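Glucose-6-phosphate isomerase (Plasmodium falciparum, PDB 3QKI) probably catalyses the reversible conversion of alpha-D-glucose 6-phosphate into beta-D-fructose 6-phosphate, the second step of glycolysis. Local coordinates at residues K93-K96 with T97-E101; K102-T106 with E107-V111; V111-T114 with A115-P119; E304-D307 with W308-G311; H341-D344 with E345-L348. All blocks are in the same frame, centred on the assembly; numbering follows the deposited sequence.

Interaction 1 of 5, residues K93-K96 with T97-E101; sequences KVEK and TFMGE
At the edge of the Phe98 ring, close to its plane, sits the carbonyl oxygen of Val94, 3.3 Å from Phe98 CD2, and the CG1 methyl of Val94 lies beside the ring, 3.8 Å from Phe98 CE2. The two side chains point the same way, one helical turn apart, at the C-terminal end of helix 90-99, which closes in a Schellman motif. Val94 CG1 lies anti to its backbone nitrogen (chi1 166°), and this brings the methyl to the ring. Both residues belong to the face that packs on helix 330-349, where Val94 meets Phe347 and Phe98 meets Asp344 and Leu348.

Around the helix, polar groups finish the last turn. Lys93 O is gripped twice by one residue: Thr97 N and Thr97 OG1 (2.9 Å) approach it from opposite faces of the carbonyl plane, so the hydroxyl is tied back to the backbone while Thr97 itself packs on Val103 and Phe542. Gly100 then leaves helical geometry with a positive phi of 96°, and the chain turns back so that Glu101 N bonds Lys96 O at 3.0 Å. The same reversal lays the carboxylate of Glu101 across the Lys96 chain, which is bent at its third and fourth torsions. The salt bridge is long, with Lys96 NZ 3.8 Å from Glu101 OE1, while the nearer approach is made by Lys96 CE, 3.4 Å from that oxygen.

Interaction 2 of 5, residues K102-T106 with E107-V111; sequences KVNMT and ENRSV
Asn104 and Arg109 face each other across a short reversal of the chain, joined by Asn104 N to Arg109 O (3.1 Å) and Arg109 N to Asn104 O (3.0 Å), an antiparallel hydrogen-bonded pair. The tight part of the contact is built round the Asn104 side chain. With its CG anti to the backbone nitrogen (chi1 177°), the amide reaches Glu107, and Asn104 ND2 donates to Glu107 OE1 at 2.8 Å. The bond is nearly straight, lies close to the amide plane and takes the carboxylate's anti lone pair, although the two flat groups are turned 46° apart. A water accepts from Asn104 ND2 and donates to Ser110 O, while Asn547 holds Asn104 OD1; the amide is thereby fixed in rotation. Val103 CG2 and Val111 CG2 add an apolar contact at 3.7 Å. The tip of the turn, Met105 and Thr106, is covered by His504 of the second subunit.

The solvent side is looser. Lys102 extends past Asn108, its CD 3.3 Å from Asn108 OD1, and a second water donates to both that oxygen and Lys102 O, bridging two acceptors. Arg109 NH2 stands 3.5 Å from Glu107 OE1, which lies well out of the guanidinium plane, so charge alone joins them. Asn108, in the left-handed region (phi 53°), and Arg109 together oppose Asn104: a G1 beta bulge, with Asn104 centring an inverse gamma turn.

Interaction 3 of 5, residues V111-T114 with A115-P119; sequences VLHT and ALRIP
His113 and Arg117 both start with CG between backbone nitrogen and carbonyl carbon (chi1 51° and 49°), and a further bend at chi2 of Arg117 brings its chain back alongside the imidazole, the two side chains pointing the same way. Arg117 NH2 arrives at the edge of the His113 ring, in its plane, 4.0 Å from His113 CD2, with ring and guanidinium planes 58° apart. One face of the guanidinium lies over the backbone it has folded against, where Thr114 CA and His113 C sit, and Arg117 CD comes 3.5 Å from His113 O.

The backbone itself forms two overlapping turns in the loop between helix 90-99 and strand 129-130: Ala115 N bonds Leu112 O (3.0 Å) and Leu116 N bonds His113 O (3.1 Å), each donor standing above the carbonyl plane. Leu116 also lays CD1 3.5 Å from His113 O.

The guanidinium's polar bonds lie outside the contact: salt bridges to Asp344 and Glu534 tie this loop to helices 330-349 and 523-543, and Thr316 adds a hydrogen bond. Two carboxylates and a hydroxyl thus satisfy the three nitrogens of buried Arg117, and the acids probably more than offset its single charge.

Interaction 4 of 5, residues E304-D307 with W308-G311; sequences EFWD and WVGG
Trp306 and Trp308 lie side by side over a type I beta turn from Trp306 to Val309, in the loop after strand 302-303, an edge strand of the parallel sheet. In the aromatic contact the two indoles are nearly parallel, at 16°, but slid apart, so that the Trp306 five-membered ring and the Trp308 six-membered ring have centroids 5.0 Å apart and barely overlap. What covers the Trp308 face instead is an aliphatic carbon: Trp306 CB makes a CH-pi contact 3.7 Å from the centroid of the five-membered ring. Trp308 is placed for this by a chi1 of 41°, with CG between its backbone nitrogen and carbonyl carbon.

Apolar packing continues at the edges, where Val309 presents CG2 to the edge of the Trp306 ring and CB to that of Phe305. Phe305, just before the turn, touches Lys250 and so borders the fructose 6-phosphate site, empty in this chain.

Of the polar contacts, Val309 N closes the turn on Trp306 O at 3.0 Å, from above the carbonyl plane. Trp306 N is buried without a partner, but its indole nitrogen is engaged, Trp306 NE1 donating to Glu304 OE1 at 3.0 Å, tilted 25° from the ring plane.

Interaction 5 of 5, residues H341-D344 with E345-L348; sequences HDMD and EHFL
Glu345 lays its aliphatic part over one face of the His341 imidazole, one helical turn along. Glu345 CG makes a CH-pi contact 4.0 Å from the ring centroid, 23° off the normal and displaced toward the rim. The carboxylate beyond it is turned only 23° from the ring plane, and Glu345 OE2 comes 3.7 Å from His341 CE1. Two torsions produce this overlap: His341 carries its ring anti to the backbone nitrogen, and Glu345 folds back at chi2 (-79°) instead of extending. Nearby, Met343 and His346 run side by side, the sulfur of Met343 standing obliquely to the imidazole with Met343 SD 3.9 Å from His346 CD2.

All of this rides on the regular i to i+4 hydrogen bonding of helix 330-349. Glu345 N bonds His341 O at 2.9 Å, His346 N bonds Asp342 O at 3.2 Å, and Phe347 N and Leu348 N continue the pattern to Met343 O and Asp344 O.

Further out, the polar ends find partners in other parts of the fold, Lys122 forming a hydrogen bond with His341 NE2 and a long, weak ion pair with Glu345 OE1. Asp344 pairs with Arg117 and, through OD1, with Ser531 of helix 523-543, whereas His346 stacks on Phe61 and uses NE2 on the backbone nitrogen of Ile356. Phe347 directs its ring away from the 341-344 turn, against Ser535 and Ala539 of helix 523-543 and Pro357 of helix 356-371.

Interactions 1, 2 and 3 follow one another along the chain, the last two sharing Val111, and Gly100 O to Ser110 OG at 2.6 Å probably hydrogen-bonds the first to the second. Interaction 3 is the hub: Arg117 NE reaches Asp344 OD2 of interaction 5 at 2.7 Å, and Leu112 N probably bonds Trp308 O of interaction 4 at 2.9 Å. Phe98 CE2 and Phe347 CD2, 3.6 Å apart, join interactions 1 and 5 directly, whereas interactions 4 and 5 lie about 20 Å apart between centres. Toward the fructose 6-phosphate site, Phe305 of interaction 4 comes within about 4 Å of Lys250, and Arg109 of interaction 2 within about 8 Å, side chain to side chain.

Interaction 1 of 5, residues K93-K96 with T97-E101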
loop_
_atom_site.group_PDB
_atom_site.type_symbol
_atom_site.label_atom_id
_atom_site.label_comp_id
_atom_site.label_asym_id
_atom_site.label_seq_id
_atom_site.Cartn_x
_atom_site.Cartn_y
_atom_site.Cartn_z
ATOM N N LYS A 93 9.218 -21.380 24.239
ATOM C CA LYS A 93 8.898 -19.963 24.214
ATOM C C LYS A 93 7.458 -19.689 23.805
ATOM O O LYS A 93 6.801 -18.849 24.405
ATOM C CB LYS A 93 9.913 -19.209 23.336
ATOM C CG LYS A 93 11.275 -19.145 24.014
ATOM C CD LYS A 93 12.392 -18.790 23.074
ATOM C CE LYS A 93 13.670 -18.664 23.855
ATOM N NZ LYS A 93 14.839 -18.550 22.967
ATOM N N VAL A 94 6.953 -20.407 22.795
ATOM C CA VAL A 94 5.564 -20.270 22.337
ATOM C C VAL A 94 4.622 -20.710 23.467
ATOM O O VAL A 94 3.639 -20.013 23.756
ATOM C CB VAL A 94 5.322 -21.020 21.004
ATOM C CG1 VAL A 94 3.836 -21.165 20.694
ATOM C CG2 VAL A 94 6.035 -20.301 19.861
ATOM N N GLU A 95 4.947 -21.840 24.126
ATOM C CA GLU A 95 4.179 -22.353 25.260
ATOM C C GLU A 95 4.128 -21.345 26.424
ATOM O O GLU A 95 3.037 -21.102 26.942
ATOM C CB GLU A 95 4.691 -23.725 25.710
ATOM C CG GLU A 95 3.826 -24.358 26.792
ATOM C CD GLU A 95 4.182 -25.785 27.154
ATOM O OE1 GLU A 95 5.392 -26.088 27.289
ATOM O OE2 GLU A 95 3.244 -26.589 27.353
ATOM N N LYS A 96 5.271 -20.686 26.766
ATOM C CA LYS A 96 5.309 -19.665 27.824
ATOM C C LYS A 96 4.374 -18.497 27.479
ATOM O O LYS A 96 3.679 -17.993 28.354
ATOM C CB LYS A 96 6.737 -19.133 28.018
ATOM C CG LYS A 96 7.654 -20.067 28.776
ATOM C CD LYS A 96 9.099 -19.645 28.572
ATOM C CE LYS A 96 9.773 -19.217 29.849
ATOM N NZ LYS A 96 10.205 -17.795 29.798
ATOM N N THR A 97 4.345 -18.090 26.193
ATOM C CA THR A 97 3.477 -17.011 25.706
ATOM C C THR A 97 2.009 -17.369 25.939
ATOM O O THR A 97 1.289 -16.586 26.567
ATOM C CB THR A 97 3.798 -16.685 24.236
ATOM O OG1 THR A 97 5.199 -16.425 24.125
ATOM C CG2 THR A 97 3.007 -15.472 23.716
ATOM N N PHE A 98 1.576 -18.556 25.449
ATOM C CA PHE A 98 0.202 -19.057 25.586
ATOM C C PHE A 98 -0.210 -19.203 27.068
ATOM O O PHE A 98 -1.376 -18.957 27.390
ATOM C CB PHE A 98 0.040 -20.393 24.878
ATOM C CG PHE A 98 -0.323 -20.308 23.414
ATOM C CD1 PHE A 98 -1.615 -20.604 22.982
ATOM C CD2 PHE A 98 0.635 -19.972 22.463
ATOM C CE1 PHE A 98 -1.943 -20.566 21.616
ATOM C CE2 PHE A 98 0.301 -19.904 21.099
ATOM C CZ PHE A 98 -0.978 -20.223 20.687
ATOM N N MET A 99 0.753 -19.599 27.946
ATOM C CA MET A 99 0.522 -19.782 29.397
ATOM C C MET A 99 0.352 -18.466 30.171
ATOM O O MET A 99 -0.123 -18.468 31.300
ATOM C CB MET A 99 1.623 -20.651 30.043
ATOM C CG MET A 99 1.573 -22.124 29.662
ATOM S SD MET A 99 -0.007 -22.956 29.993
ATOM C CE MET A 99 -0.488 -23.416 28.232
ATOM N N GLY A 100 0.725 -17.345 29.573
ATOM C CA GLY A 100 0.578 -16.058 30.257
ATOM C C GLY A 100 1.824 -15.571 30.965
ATOM O O GLY A 100 1.765 -14.592 31.716
ATOM N N GLU A 101 2.984 -16.204 30.693
ATOM C CA GLU A 101 4.247 -15.760 31.273
ATOM C C GLU A 101 4.628 -14.417 30.695
ATOM O O GLU A 101 4.219 -14.094 29.571
ATOM C CB GLU A 101 5.351 -16.794 31.050
ATOM C CG GLU A 101 5.034 -18.103 31.752
ATOM C CD GLU A 101 6.204 -19.035 31.978
ATOM O OE1 GLU A 101 7.348 -18.543 32.134
ATOM O OE2 GLU A 101 5.958 -20.260 32.076
#

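Interaction 2 of 5, residues K102-T106 with E107-V111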
loop_
_atom_site.group_PDB
_atom_site.type_symbol
_atom_site.label_atom_id
_atom_site.label_comp_id
_atom_site.label_asym_id
_atom_site.label_seq_id
_atom_site.Cartn_x
_atom_site.Cartn_y
_atom_site.Cartn_z
ATOM N N LYS A 102 5.386 -13.624 31.461
ATOM C CA LYS A 102 5.803 -12.275 31.070
ATOM C C LYS A 102 6.890 -12.271 29.997
ATOM O O LYS A 102 8.004 -11.810 30.243
ATOM C CB LYS A 102 6.148 -11.428 32.307
ATOM C CG LYS A 102 5.004 -11.285 33.295
ATOM C CD LYS A 102 5.421 -10.387 34.452
ATOM C CE LYS A 102 4.575 -10.554 35.675
ATOM N NZ LYS A 102 4.695 -9.366 36.564
ATOM N N VAL A 103 6.542 -12.763 28.771
ATOM C CA VAL A 103 7.481 -12.876 27.656
ATOM C C VAL A 103 7.882 -11.525 27.035
ATOM O O VAL A 103 8.914 -11.447 26.365
ATOM C CB VAL A 103 7.091 -13.959 26.620
ATOM C CG1 VAL A 103 6.978 -15.325 27.285
ATOM C CG2 VAL A 103 5.802 -13.596 25.891
ATOM N N ASN A 104 7.073 -10.461 27.270
ATOM C CA ASN A 104 7.401 -9.119 26.806
ATOM C C ASN A 104 8.346 -8.632 27.903
ATOM O O ASN A 104 7.922 -8.073 28.917
ATOM C CB ASN A 104 6.136 -8.267 26.692
ATOM C CG ASN A 104 6.372 -6.842 26.293
ATOM O OD1 ASN A 104 7.500 -6.349 26.228
ATOM N ND2 ASN A 104 5.300 -6.130 26.050
ATOM N N MET A 105 9.632 -8.936 27.722
ATOM C CA MET A 105 10.678 -8.728 28.725
ATOM C C MET A 105 11.162 -7.286 28.937
ATOM O O MET A 105 11.820 -7.024 29.937
ATOM C CB MET A 105 11.835 -9.744 28.544
ATOM C CG MET A 105 12.256 -9.993 27.058
ATOM S SD MET A 105 13.106 -8.652 26.178
ATOM C CE MET A 105 14.590 -8.423 27.220
ATOM N N THR A 106 10.807 -6.340 28.052
ATOM C CA THR A 106 11.223 -4.958 28.280
ATOM C C THR A 106 10.152 -4.181 29.036
ATOM O O THR A 106 10.472 -3.195 29.673
ATOM C CB THR A 106 11.643 -4.238 26.995
ATOM O OG1 THR A 106 10.495 -4.062 26.172
ATOM C CG2 THR A 106 12.767 -4.953 26.256
ATOM N N GLU A 107 8.889 -4.583 28.917
ATOM C CA GLU A 107 7.780 -3.928 29.599
ATOM C C GLU A 107 7.277 -4.802 30.757
ATOM O O GLU A 107 6.411 -4.369 31.507
ATOM C CB GLU A 107 6.648 -3.616 28.609
ATOM C CG GLU A 107 7.025 -2.577 27.563
ATOM C CD GLU A 107 5.997 -2.341 26.475
ATOM O OE1 GLU A 107 5.483 -3.339 25.926
ATOM O OE2 GLU A 107 5.730 -1.164 26.144
ATOM N N ASN A 108 7.858 -6.011 30.919
ATOM C CA ASN A 108 7.510 -7.014 31.936
ATOM C C ASN A 108 6.014 -7.324 31.889
ATOM O O ASN A 108 5.294 -7.101 32.856
ATOM C CB ASN A 108 7.981 -6.603 33.351
ATOM C CG ASN A 108 8.057 -7.790 34.277
ATOM O OD1 ASN A 108 8.343 -8.921 33.859
ATOM N ND2 ASN A 108 7.775 -7.567 35.543
ATOM N N ARG A 109 5.546 -7.789 30.727
ATOM C CA ARG A 109 4.134 -8.040 30.502
ATOM C C ARG A 109 3.848 -9.379 29.888
ATOM O O ARG A 109 4.682 -9.945 29.178
ATOM C CB ARG A 109 3.557 -6.974 29.567
ATOM C CG ARG A 109 3.480 -5.611 30.193
ATOM C CD ARG A 109 2.147 -4.983 29.903
ATOM N NE ARG A 109 2.120 -4.358 28.589
ATOM C CZ ARG A 109 2.314 -3.063 28.377
ATOM N NH1 ARG A 109 2.580 -2.249 29.393
ATOM N NH2 ARG A 109 2.250 -2.570 27.147
ATOM N N SER A 110 2.619 -9.842 30.087
ATOM C CA SER A 110 2.123 -11.054 29.472
ATOM C C SER A 110 1.703 -10.695 28.045
ATOM O O SER A 110 1.525 -9.520 27.724
ATOM C CB SER A 110 0.941 -11.604 30.261
ATOM O OG SER A 110 1.362 -12.016 31.549
ATOM N N VAL A 111 1.572 -11.706 27.192
ATOM C CA VAL A 111 1.194 -11.567 25.769
ATOM C C VAL A 111 0.070 -12.586 25.585
ATOM O O VAL A 111 0.324 -13.786 25.405
ATOM C CB VAL A 111 2.411 -11.828 24.852
ATOM C CG1 VAL A 111 1.986 -11.847 23.386
ATOM C CG2 VAL A 111 3.514 -10.779 25.084
HETATM O O HOH W 1 9.724 -10.146 31.743
HETATM O O HOH W 2 2.461 -7.259 26.041
#

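Interaction 3 of 5, residues V111-T114 with A115-P119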
loop_
_atom_site.group_PDB
_atom_site.type_symbol
_atom_site.label_atom_id
_atom_site.label_comp_id
_atom_site.label_asym_id
_atom_site.label_seq_id
_atom_site.Cartn_x
_atom_site.Cartn_y
_atom_site.Cartn_z
ATOM N N VAL A 111 1.572 -11.706 27.192
ATOM C CA VAL A 111 1.194 -11.567 25.769
ATOM C C VAL A 111 0.070 -12.586 25.585
ATOM O O VAL A 111 0.324 -13.786 25.405
ATOM C CB VAL A 111 2.411 -11.828 24.852
ATOM C CG1 VAL A 111 1.986 -11.847 23.386
ATOM C CG2 VAL A 111 3.514 -10.779 25.084
ATOM N N LEU A 112 -1.174 -12.111 25.693
ATOM C CA LEU A 112 -2.323 -13.028 25.719
ATOM C C LEU A 112 -3.444 -12.730 24.740
ATOM O O LEU A 112 -4.616 -13.017 25.034
ATOM C CB LEU A 112 -2.847 -13.162 27.163
ATOM C CG LEU A 112 -2.008 -13.971 28.151
ATOM C CD1 LEU A 112 -2.478 -13.729 29.592
ATOM C CD2 LEU A 112 -1.992 -15.449 27.787
ATOM N N HIS A 113 -3.095 -12.275 23.531
ATOM C CA HIS A 113 -4.103 -12.100 22.489
ATOM C C HIS A 113 -4.783 -13.453 22.129
ATOM O O HIS A 113 -5.947 -13.470 21.753
ATOM C CB HIS A 113 -3.513 -11.416 21.252
ATOM C CG HIS A 113 -2.273 -12.065 20.751
ATOM N ND1 HIS A 113 -1.027 -11.716 21.254
ATOM C CD2 HIS A 113 -2.124 -13.036 19.831
ATOM C CE1 HIS A 113 -0.163 -12.494 20.626
ATOM N NE2 HIS A 113 -0.777 -13.302 19.753
ATOM N N THR A 114 -4.073 -14.578 22.299
ATOM C CA THR A 114 -4.627 -15.917 22.056
ATOM C C THR A 114 -5.800 -16.243 23.005
ATOM O O THR A 114 -6.683 -16.992 22.614
ATOM C CB THR A 114 -3.536 -17.012 22.119
ATOM O OG1 THR A 114 -2.850 -16.924 23.377
ATOM C CG2 THR A 114 -2.547 -16.909 20.990
ATOM N N ALA A 115 -5.827 -15.653 24.218
ATOM C CA ALA A 115 -6.903 -15.875 25.197
ATOM C C ALA A 115 -8.218 -15.252 24.737
ATOM O O ALA A 115 -9.291 -15.735 25.125
ATOM C CB ALA A 115 -6.506 -15.312 26.562
ATOM N N LEU A 116 -8.144 -14.193 23.876
ATOM C CA LEU A 116 -9.313 -13.479 23.355
ATOM C C LEU A 116 -10.284 -14.359 22.568
ATOM O O LEU A 116 -11.483 -14.071 22.515
ATOM C CB LEU A 116 -8.889 -12.290 22.475
ATOM C CG LEU A 116 -8.078 -11.203 23.181
ATOM C CD1 LEU A 116 -7.412 -10.281 22.165
ATOM C CD2 LEU A 116 -8.923 -10.433 24.193
ATOM N N ARG A 117 -9.769 -15.397 21.952
ATOM C CA ARG A 117 -10.579 -16.273 21.114
ATOM C C ARG A 117 -10.813 -17.682 21.681
ATOM O O ARG A 117 -11.354 -18.519 20.969
ATOM C CB ARG A 117 -10.044 -16.306 19.672
ATOM C CG ARG A 117 -8.548 -16.556 19.588
ATOM C CD ARG A 117 -7.772 -15.277 19.315
ATOM N NE ARG A 117 -6.509 -15.653 18.683
ATOM C CZ ARG A 117 -5.634 -14.812 18.150
ATOM N NH1 ARG A 117 -5.861 -13.500 18.174
ATOM N NH2 ARG A 117 -4.538 -15.274 17.570
ATOM N N ILE A 118 -10.451 -17.944 22.955
ATOM C CA ILE A 118 -10.738 -19.248 23.575
ATOM C C ILE A 118 -12.294 -19.289 23.758
ATOM O O ILE A 118 -12.857 -18.323 24.283
ATOM C CB ILE A 118 -9.958 -19.456 24.903
ATOM C CG1 ILE A 118 -8.447 -19.559 24.629
ATOM C CG2 ILE A 118 -10.475 -20.709 25.666
ATOM C CD1 ILE A 118 -7.533 -19.470 25.904
ATOM N N PRO A 119 -12.999 -20.316 23.220
ATOM C CA PRO A 119 -14.475 -20.342 23.355
ATOM C C PRO A 119 -14.932 -20.611 24.788
ATOM O O PRO A 119 -14.164 -21.137 25.591
ATOM C CB PRO A 119 -14.912 -21.440 22.378
ATOM C CG PRO A 119 -13.741 -22.351 22.274
ATOM C CD PRO A 119 -12.493 -21.536 22.549
#

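Interaction 4 of 5, residues E304-D307 with W308-G311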
loop_
_atom_site.group_PDB
_atom_site.type_symbol
_atom_site.label_atom_id
_atom_site.label_comp_id
_atom_site.label_asym_id
_atom_site.label_seq_id
_atom_site.Cartn_x
_atom_site.Cartn_y
_atom_site.Cartn_z
ATOM N N GLU A 304 -14.123 -2.859 27.433
ATOM C CA GLU A 304 -12.760 -3.002 27.893
ATOM C C GLU A 304 -11.903 -4.011 27.122
ATOM O O GLU A 304 -12.397 -4.907 26.437
ATOM C CB GLU A 304 -12.736 -3.223 29.437
ATOM C CG GLU A 304 -12.613 -4.658 29.910
ATOM C CD GLU A 304 -12.930 -4.944 31.368
ATOM O OE1 GLU A 304 -11.991 -5.270 32.131
ATOM O OE2 GLU A 304 -14.133 -4.941 31.722
ATOM N N PHE A 305 -10.601 -3.797 27.219
ATOM C CA PHE A 305 -9.534 -4.667 26.749
ATOM C C PHE A 305 -8.375 -4.558 27.741
ATOM O O PHE A 305 -8.481 -3.785 28.690
ATOM C CB PHE A 305 -9.209 -4.526 25.256
ATOM C CG PHE A 305 -8.504 -3.284 24.778
ATOM C CD1 PHE A 305 -9.159 -2.058 24.759
ATOM C CD2 PHE A 305 -7.251 -3.367 24.189
ATOM C CE1 PHE A 305 -8.539 -0.927 24.239
ATOM C CE2 PHE A 305 -6.632 -2.236 23.663
ATOM C CZ PHE A 305 -7.279 -1.020 23.693
ATOM N N TRP A 306 -7.366 -5.411 27.631
ATOM C CA TRP A 306 -6.332 -5.507 28.663
ATOM C C TRP A 306 -4.925 -5.204 28.193
ATOM O O TRP A 306 -4.649 -5.277 26.991
ATOM C CB TRP A 306 -6.457 -6.882 29.351
ATOM C CG TRP A 306 -7.864 -7.119 29.809
ATOM C CD1 TRP A 306 -8.439 -6.643 30.958
ATOM C CD2 TRP A 306 -8.942 -7.642 29.010
ATOM N NE1 TRP A 306 -9.795 -6.870 30.939
ATOM C CE2 TRP A 306 -10.132 -7.483 29.756
ATOM C CE3 TRP A 306 -9.018 -8.216 27.723
ATOM C CZ2 TRP A 306 -11.380 -7.919 29.281
ATOM C CZ3 TRP A 306 -10.249 -8.658 27.263
ATOM C CH2 TRP A 306 -11.413 -8.512 28.039
ATOM N N ASP A 307 -4.026 -4.865 29.138
ATOM C CA ASP A 307 -2.643 -4.524 28.791
ATOM C C ASP A 307 -1.853 -5.656 28.116
ATOM O O ASP A 307 -0.886 -5.368 27.422
ATOM C CB ASP A 307 -1.874 -3.857 29.960
ATOM C CG ASP A 307 -1.491 -4.753 31.121
ATOM O OD1 ASP A 307 -0.840 -4.246 32.071
ATOM O OD2 ASP A 307 -1.853 -5.963 31.098
ATOM N N TRP A 308 -2.290 -6.926 28.292
ATOM C CA TRP A 308 -1.681 -8.097 27.660
ATOM C C TRP A 308 -2.154 -8.300 26.197
ATOM O O TRP A 308 -1.775 -9.274 25.541
ATOM C CB TRP A 308 -1.801 -9.369 28.519
ATOM C CG TRP A 308 -3.124 -9.562 29.204
ATOM C CD1 TRP A 308 -3.384 -9.397 30.533
ATOM C CD2 TRP A 308 -4.340 -10.048 28.616
ATOM N NE1 TRP A 308 -4.691 -9.707 30.803
ATOM C CE2 TRP A 308 -5.297 -10.139 29.650
ATOM C CE3 TRP A 308 -4.720 -10.414 27.308
ATOM C CZ2 TRP A 308 -6.611 -10.556 29.416
ATOM C CZ3 TRP A 308 -6.013 -10.852 27.085
ATOM C CH2 TRP A 308 -6.944 -10.918 28.129
ATOM N N VAL A 309 -2.967 -7.343 25.692
ATOM C CA VAL A 309 -3.422 -7.271 24.308
ATOM C C VAL A 309 -2.605 -6.154 23.641
ATOM O O VAL A 309 -2.854 -4.981 23.900
ATOM C CB VAL A 309 -4.949 -6.993 24.148
ATOM C CG1 VAL A 309 -5.340 -7.051 22.672
ATOM C CG2 VAL A 309 -5.791 -7.974 24.958
ATOM N N GLY A 310 -1.662 -6.513 22.786
ATOM C CA GLY A 310 -0.886 -5.512 22.048
ATOM C C GLY A 310 -1.749 -4.904 20.959
ATOM O O GLY A 310 -2.580 -5.613 20.409
ATOM N N GLY A 311 -1.603 -3.607 20.692
ATOM C CA GLY A 311 -2.360 -2.893 19.663
ATOM C C GLY A 311 -2.458 -3.629 18.339
ATOM O O GLY A 311 -3.559 -3.880 17.848
#

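Interaction 5 of 5, residues H341-D344 with E345-L348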
loop_
_atom_site.group_PDB
_atom_site.type_symbol
_atom_site.label_atom_id
_atom_site.label_comp_id
_atom_site.label_asym_id
_atom_site.label_seq_id
_atom_site.Cartn_x
_atom_site.Cartn_y
_atom_site.Cartn_z
ATOM N N HIS A 341 -8.908 -19.358 16.985
ATOM C CA HIS A 341 -8.659 -20.346 18.022
ATOM C C HIS A 341 -8.101 -21.660 17.485
ATOM O O HIS A 341 -7.111 -22.158 18.029
ATOM C CB HIS A 341 -9.914 -20.584 18.872
ATOM C CG HIS A 341 -9.692 -21.598 19.957
ATOM N ND1 HIS A 341 -8.808 -21.362 20.996
ATOM C CD2 HIS A 341 -10.225 -22.830 20.111
ATOM C CE1 HIS A 341 -8.860 -22.436 21.763
ATOM N NE2 HIS A 341 -9.712 -23.337 21.280
ATOM N N ASP A 342 -8.701 -22.207 16.404
ATOM C CA ASP A 342 -8.240 -23.461 15.805
ATOM C C ASP A 342 -6.831 -23.359 15.249
ATOM O O ASP A 342 -6.048 -24.294 15.412
ATOM C CB ASP A 342 -9.235 -23.980 14.758
ATOM C CG ASP A 342 -10.507 -24.537 15.372
ATOM O OD1 ASP A 342 -10.520 -24.775 16.607
ATOM O OD2 ASP A 342 -11.483 -24.735 14.625
ATOM N N MET A 343 -6.478 -22.208 14.654
ATOM C CA MET A 343 -5.108 -21.985 14.180
ATOM C C MET A 343 -4.149 -21.800 15.390
ATOM O O MET A 343 -3.035 -22.306 15.340
ATOM C CB MET A 343 -5.038 -20.796 13.205
ATOM C CG MET A 343 -3.622 -20.508 12.662
ATOM S SD MET A 343 -2.821 -21.903 11.814
ATOM C CE MET A 343 -3.746 -21.913 10.333
ATOM N N ASP A 344 -4.594 -21.112 16.485
ATOM C CA ASP A 344 -3.797 -20.962 17.705
ATOM C C ASP A 344 -3.426 -22.351 18.264
ATOM O O ASP A 344 -2.259 -22.582 18.606
ATOM C CB ASP A 344 -4.547 -20.191 18.802
ATOM C CG ASP A 344 -4.757 -18.712 18.545
ATOM O OD1 ASP A 344 -4.098 -18.157 17.622
ATOM O OD2 ASP A 344 -5.641 -18.120 19.203
ATOM N N GLU A 345 -4.421 -23.263 18.344
ATOM C CA GLU A 345 -4.242 -24.640 18.849
ATOM C C GLU A 345 -3.254 -25.430 18.009
ATOM O O GLU A 345 -2.411 -26.149 18.554
ATOM C CB GLU A 345 -5.593 -25.375 18.938
ATOM C CG GLU A 345 -6.499 -24.821 20.025
ATOM C CD GLU A 345 -6.153 -25.286 21.428
ATOM O OE1 GLU A 345 -6.302 -26.496 21.699
ATOM O OE2 GLU A 345 -5.764 -24.439 22.264
ATOM N N HIS A 346 -3.312 -25.247 16.680
ATOM C CA HIS A 346 -2.387 -25.874 15.741
ATOM C C HIS A 346 -0.972 -25.338 16.013
ATOM O O HIS A 346 -0.022 -26.120 16.158
ATOM C CB HIS A 346 -2.802 -25.560 14.280
ATOM C CG HIS A 346 -1.785 -25.975 13.280
ATOM N ND1 HIS A 346 -1.635 -27.306 12.909
ATOM C CD2 HIS A 346 -0.861 -25.231 12.628
ATOM C CE1 HIS A 346 -0.642 -27.332 12.036
ATOM N NE2 HIS A 346 -0.142 -26.107 11.831
ATOM N N PHE A 347 -0.844 -24.012 16.109
ATOM C CA PHE A 347 0.443 -23.364 16.372
ATOM C C PHE A 347 1.095 -23.883 17.680
ATOM O O PHE A 347 2.290 -24.180 17.715
ATOM C CB PHE A 347 0.245 -21.841 16.444
ATOM C CG PHE A 347 1.468 -21.017 16.787
ATOM C CD1 PHE A 347 2.699 -21.275 16.182
ATOM C CD2 PHE A 347 1.362 -19.914 17.616
ATOM C CE1 PHE A 347 3.812 -20.486 16.466
ATOM C CE2 PHE A 347 2.467 -19.097 17.869
ATOM C CZ PHE A 347 3.674 -19.363 17.268
ATOM N N LEU A 348 0.300 -23.988 18.742
ATOM C CA LEU A 348 0.814 -24.433 20.030
ATOM C C LEU A 348 1.188 -25.918 20.051
ATOM O O LEU A 348 2.231 -26.283 20.611
ATOM C CB LEU A 348 -0.235 -24.146 21.119
ATOM C CG LEU A 348 0.080 -24.617 22.547
ATOM C CD1 LEU A 348 1.280 -23.850 23.138
ATOM C CD2 LEU A 348 -1.141 -24.438 23.453
#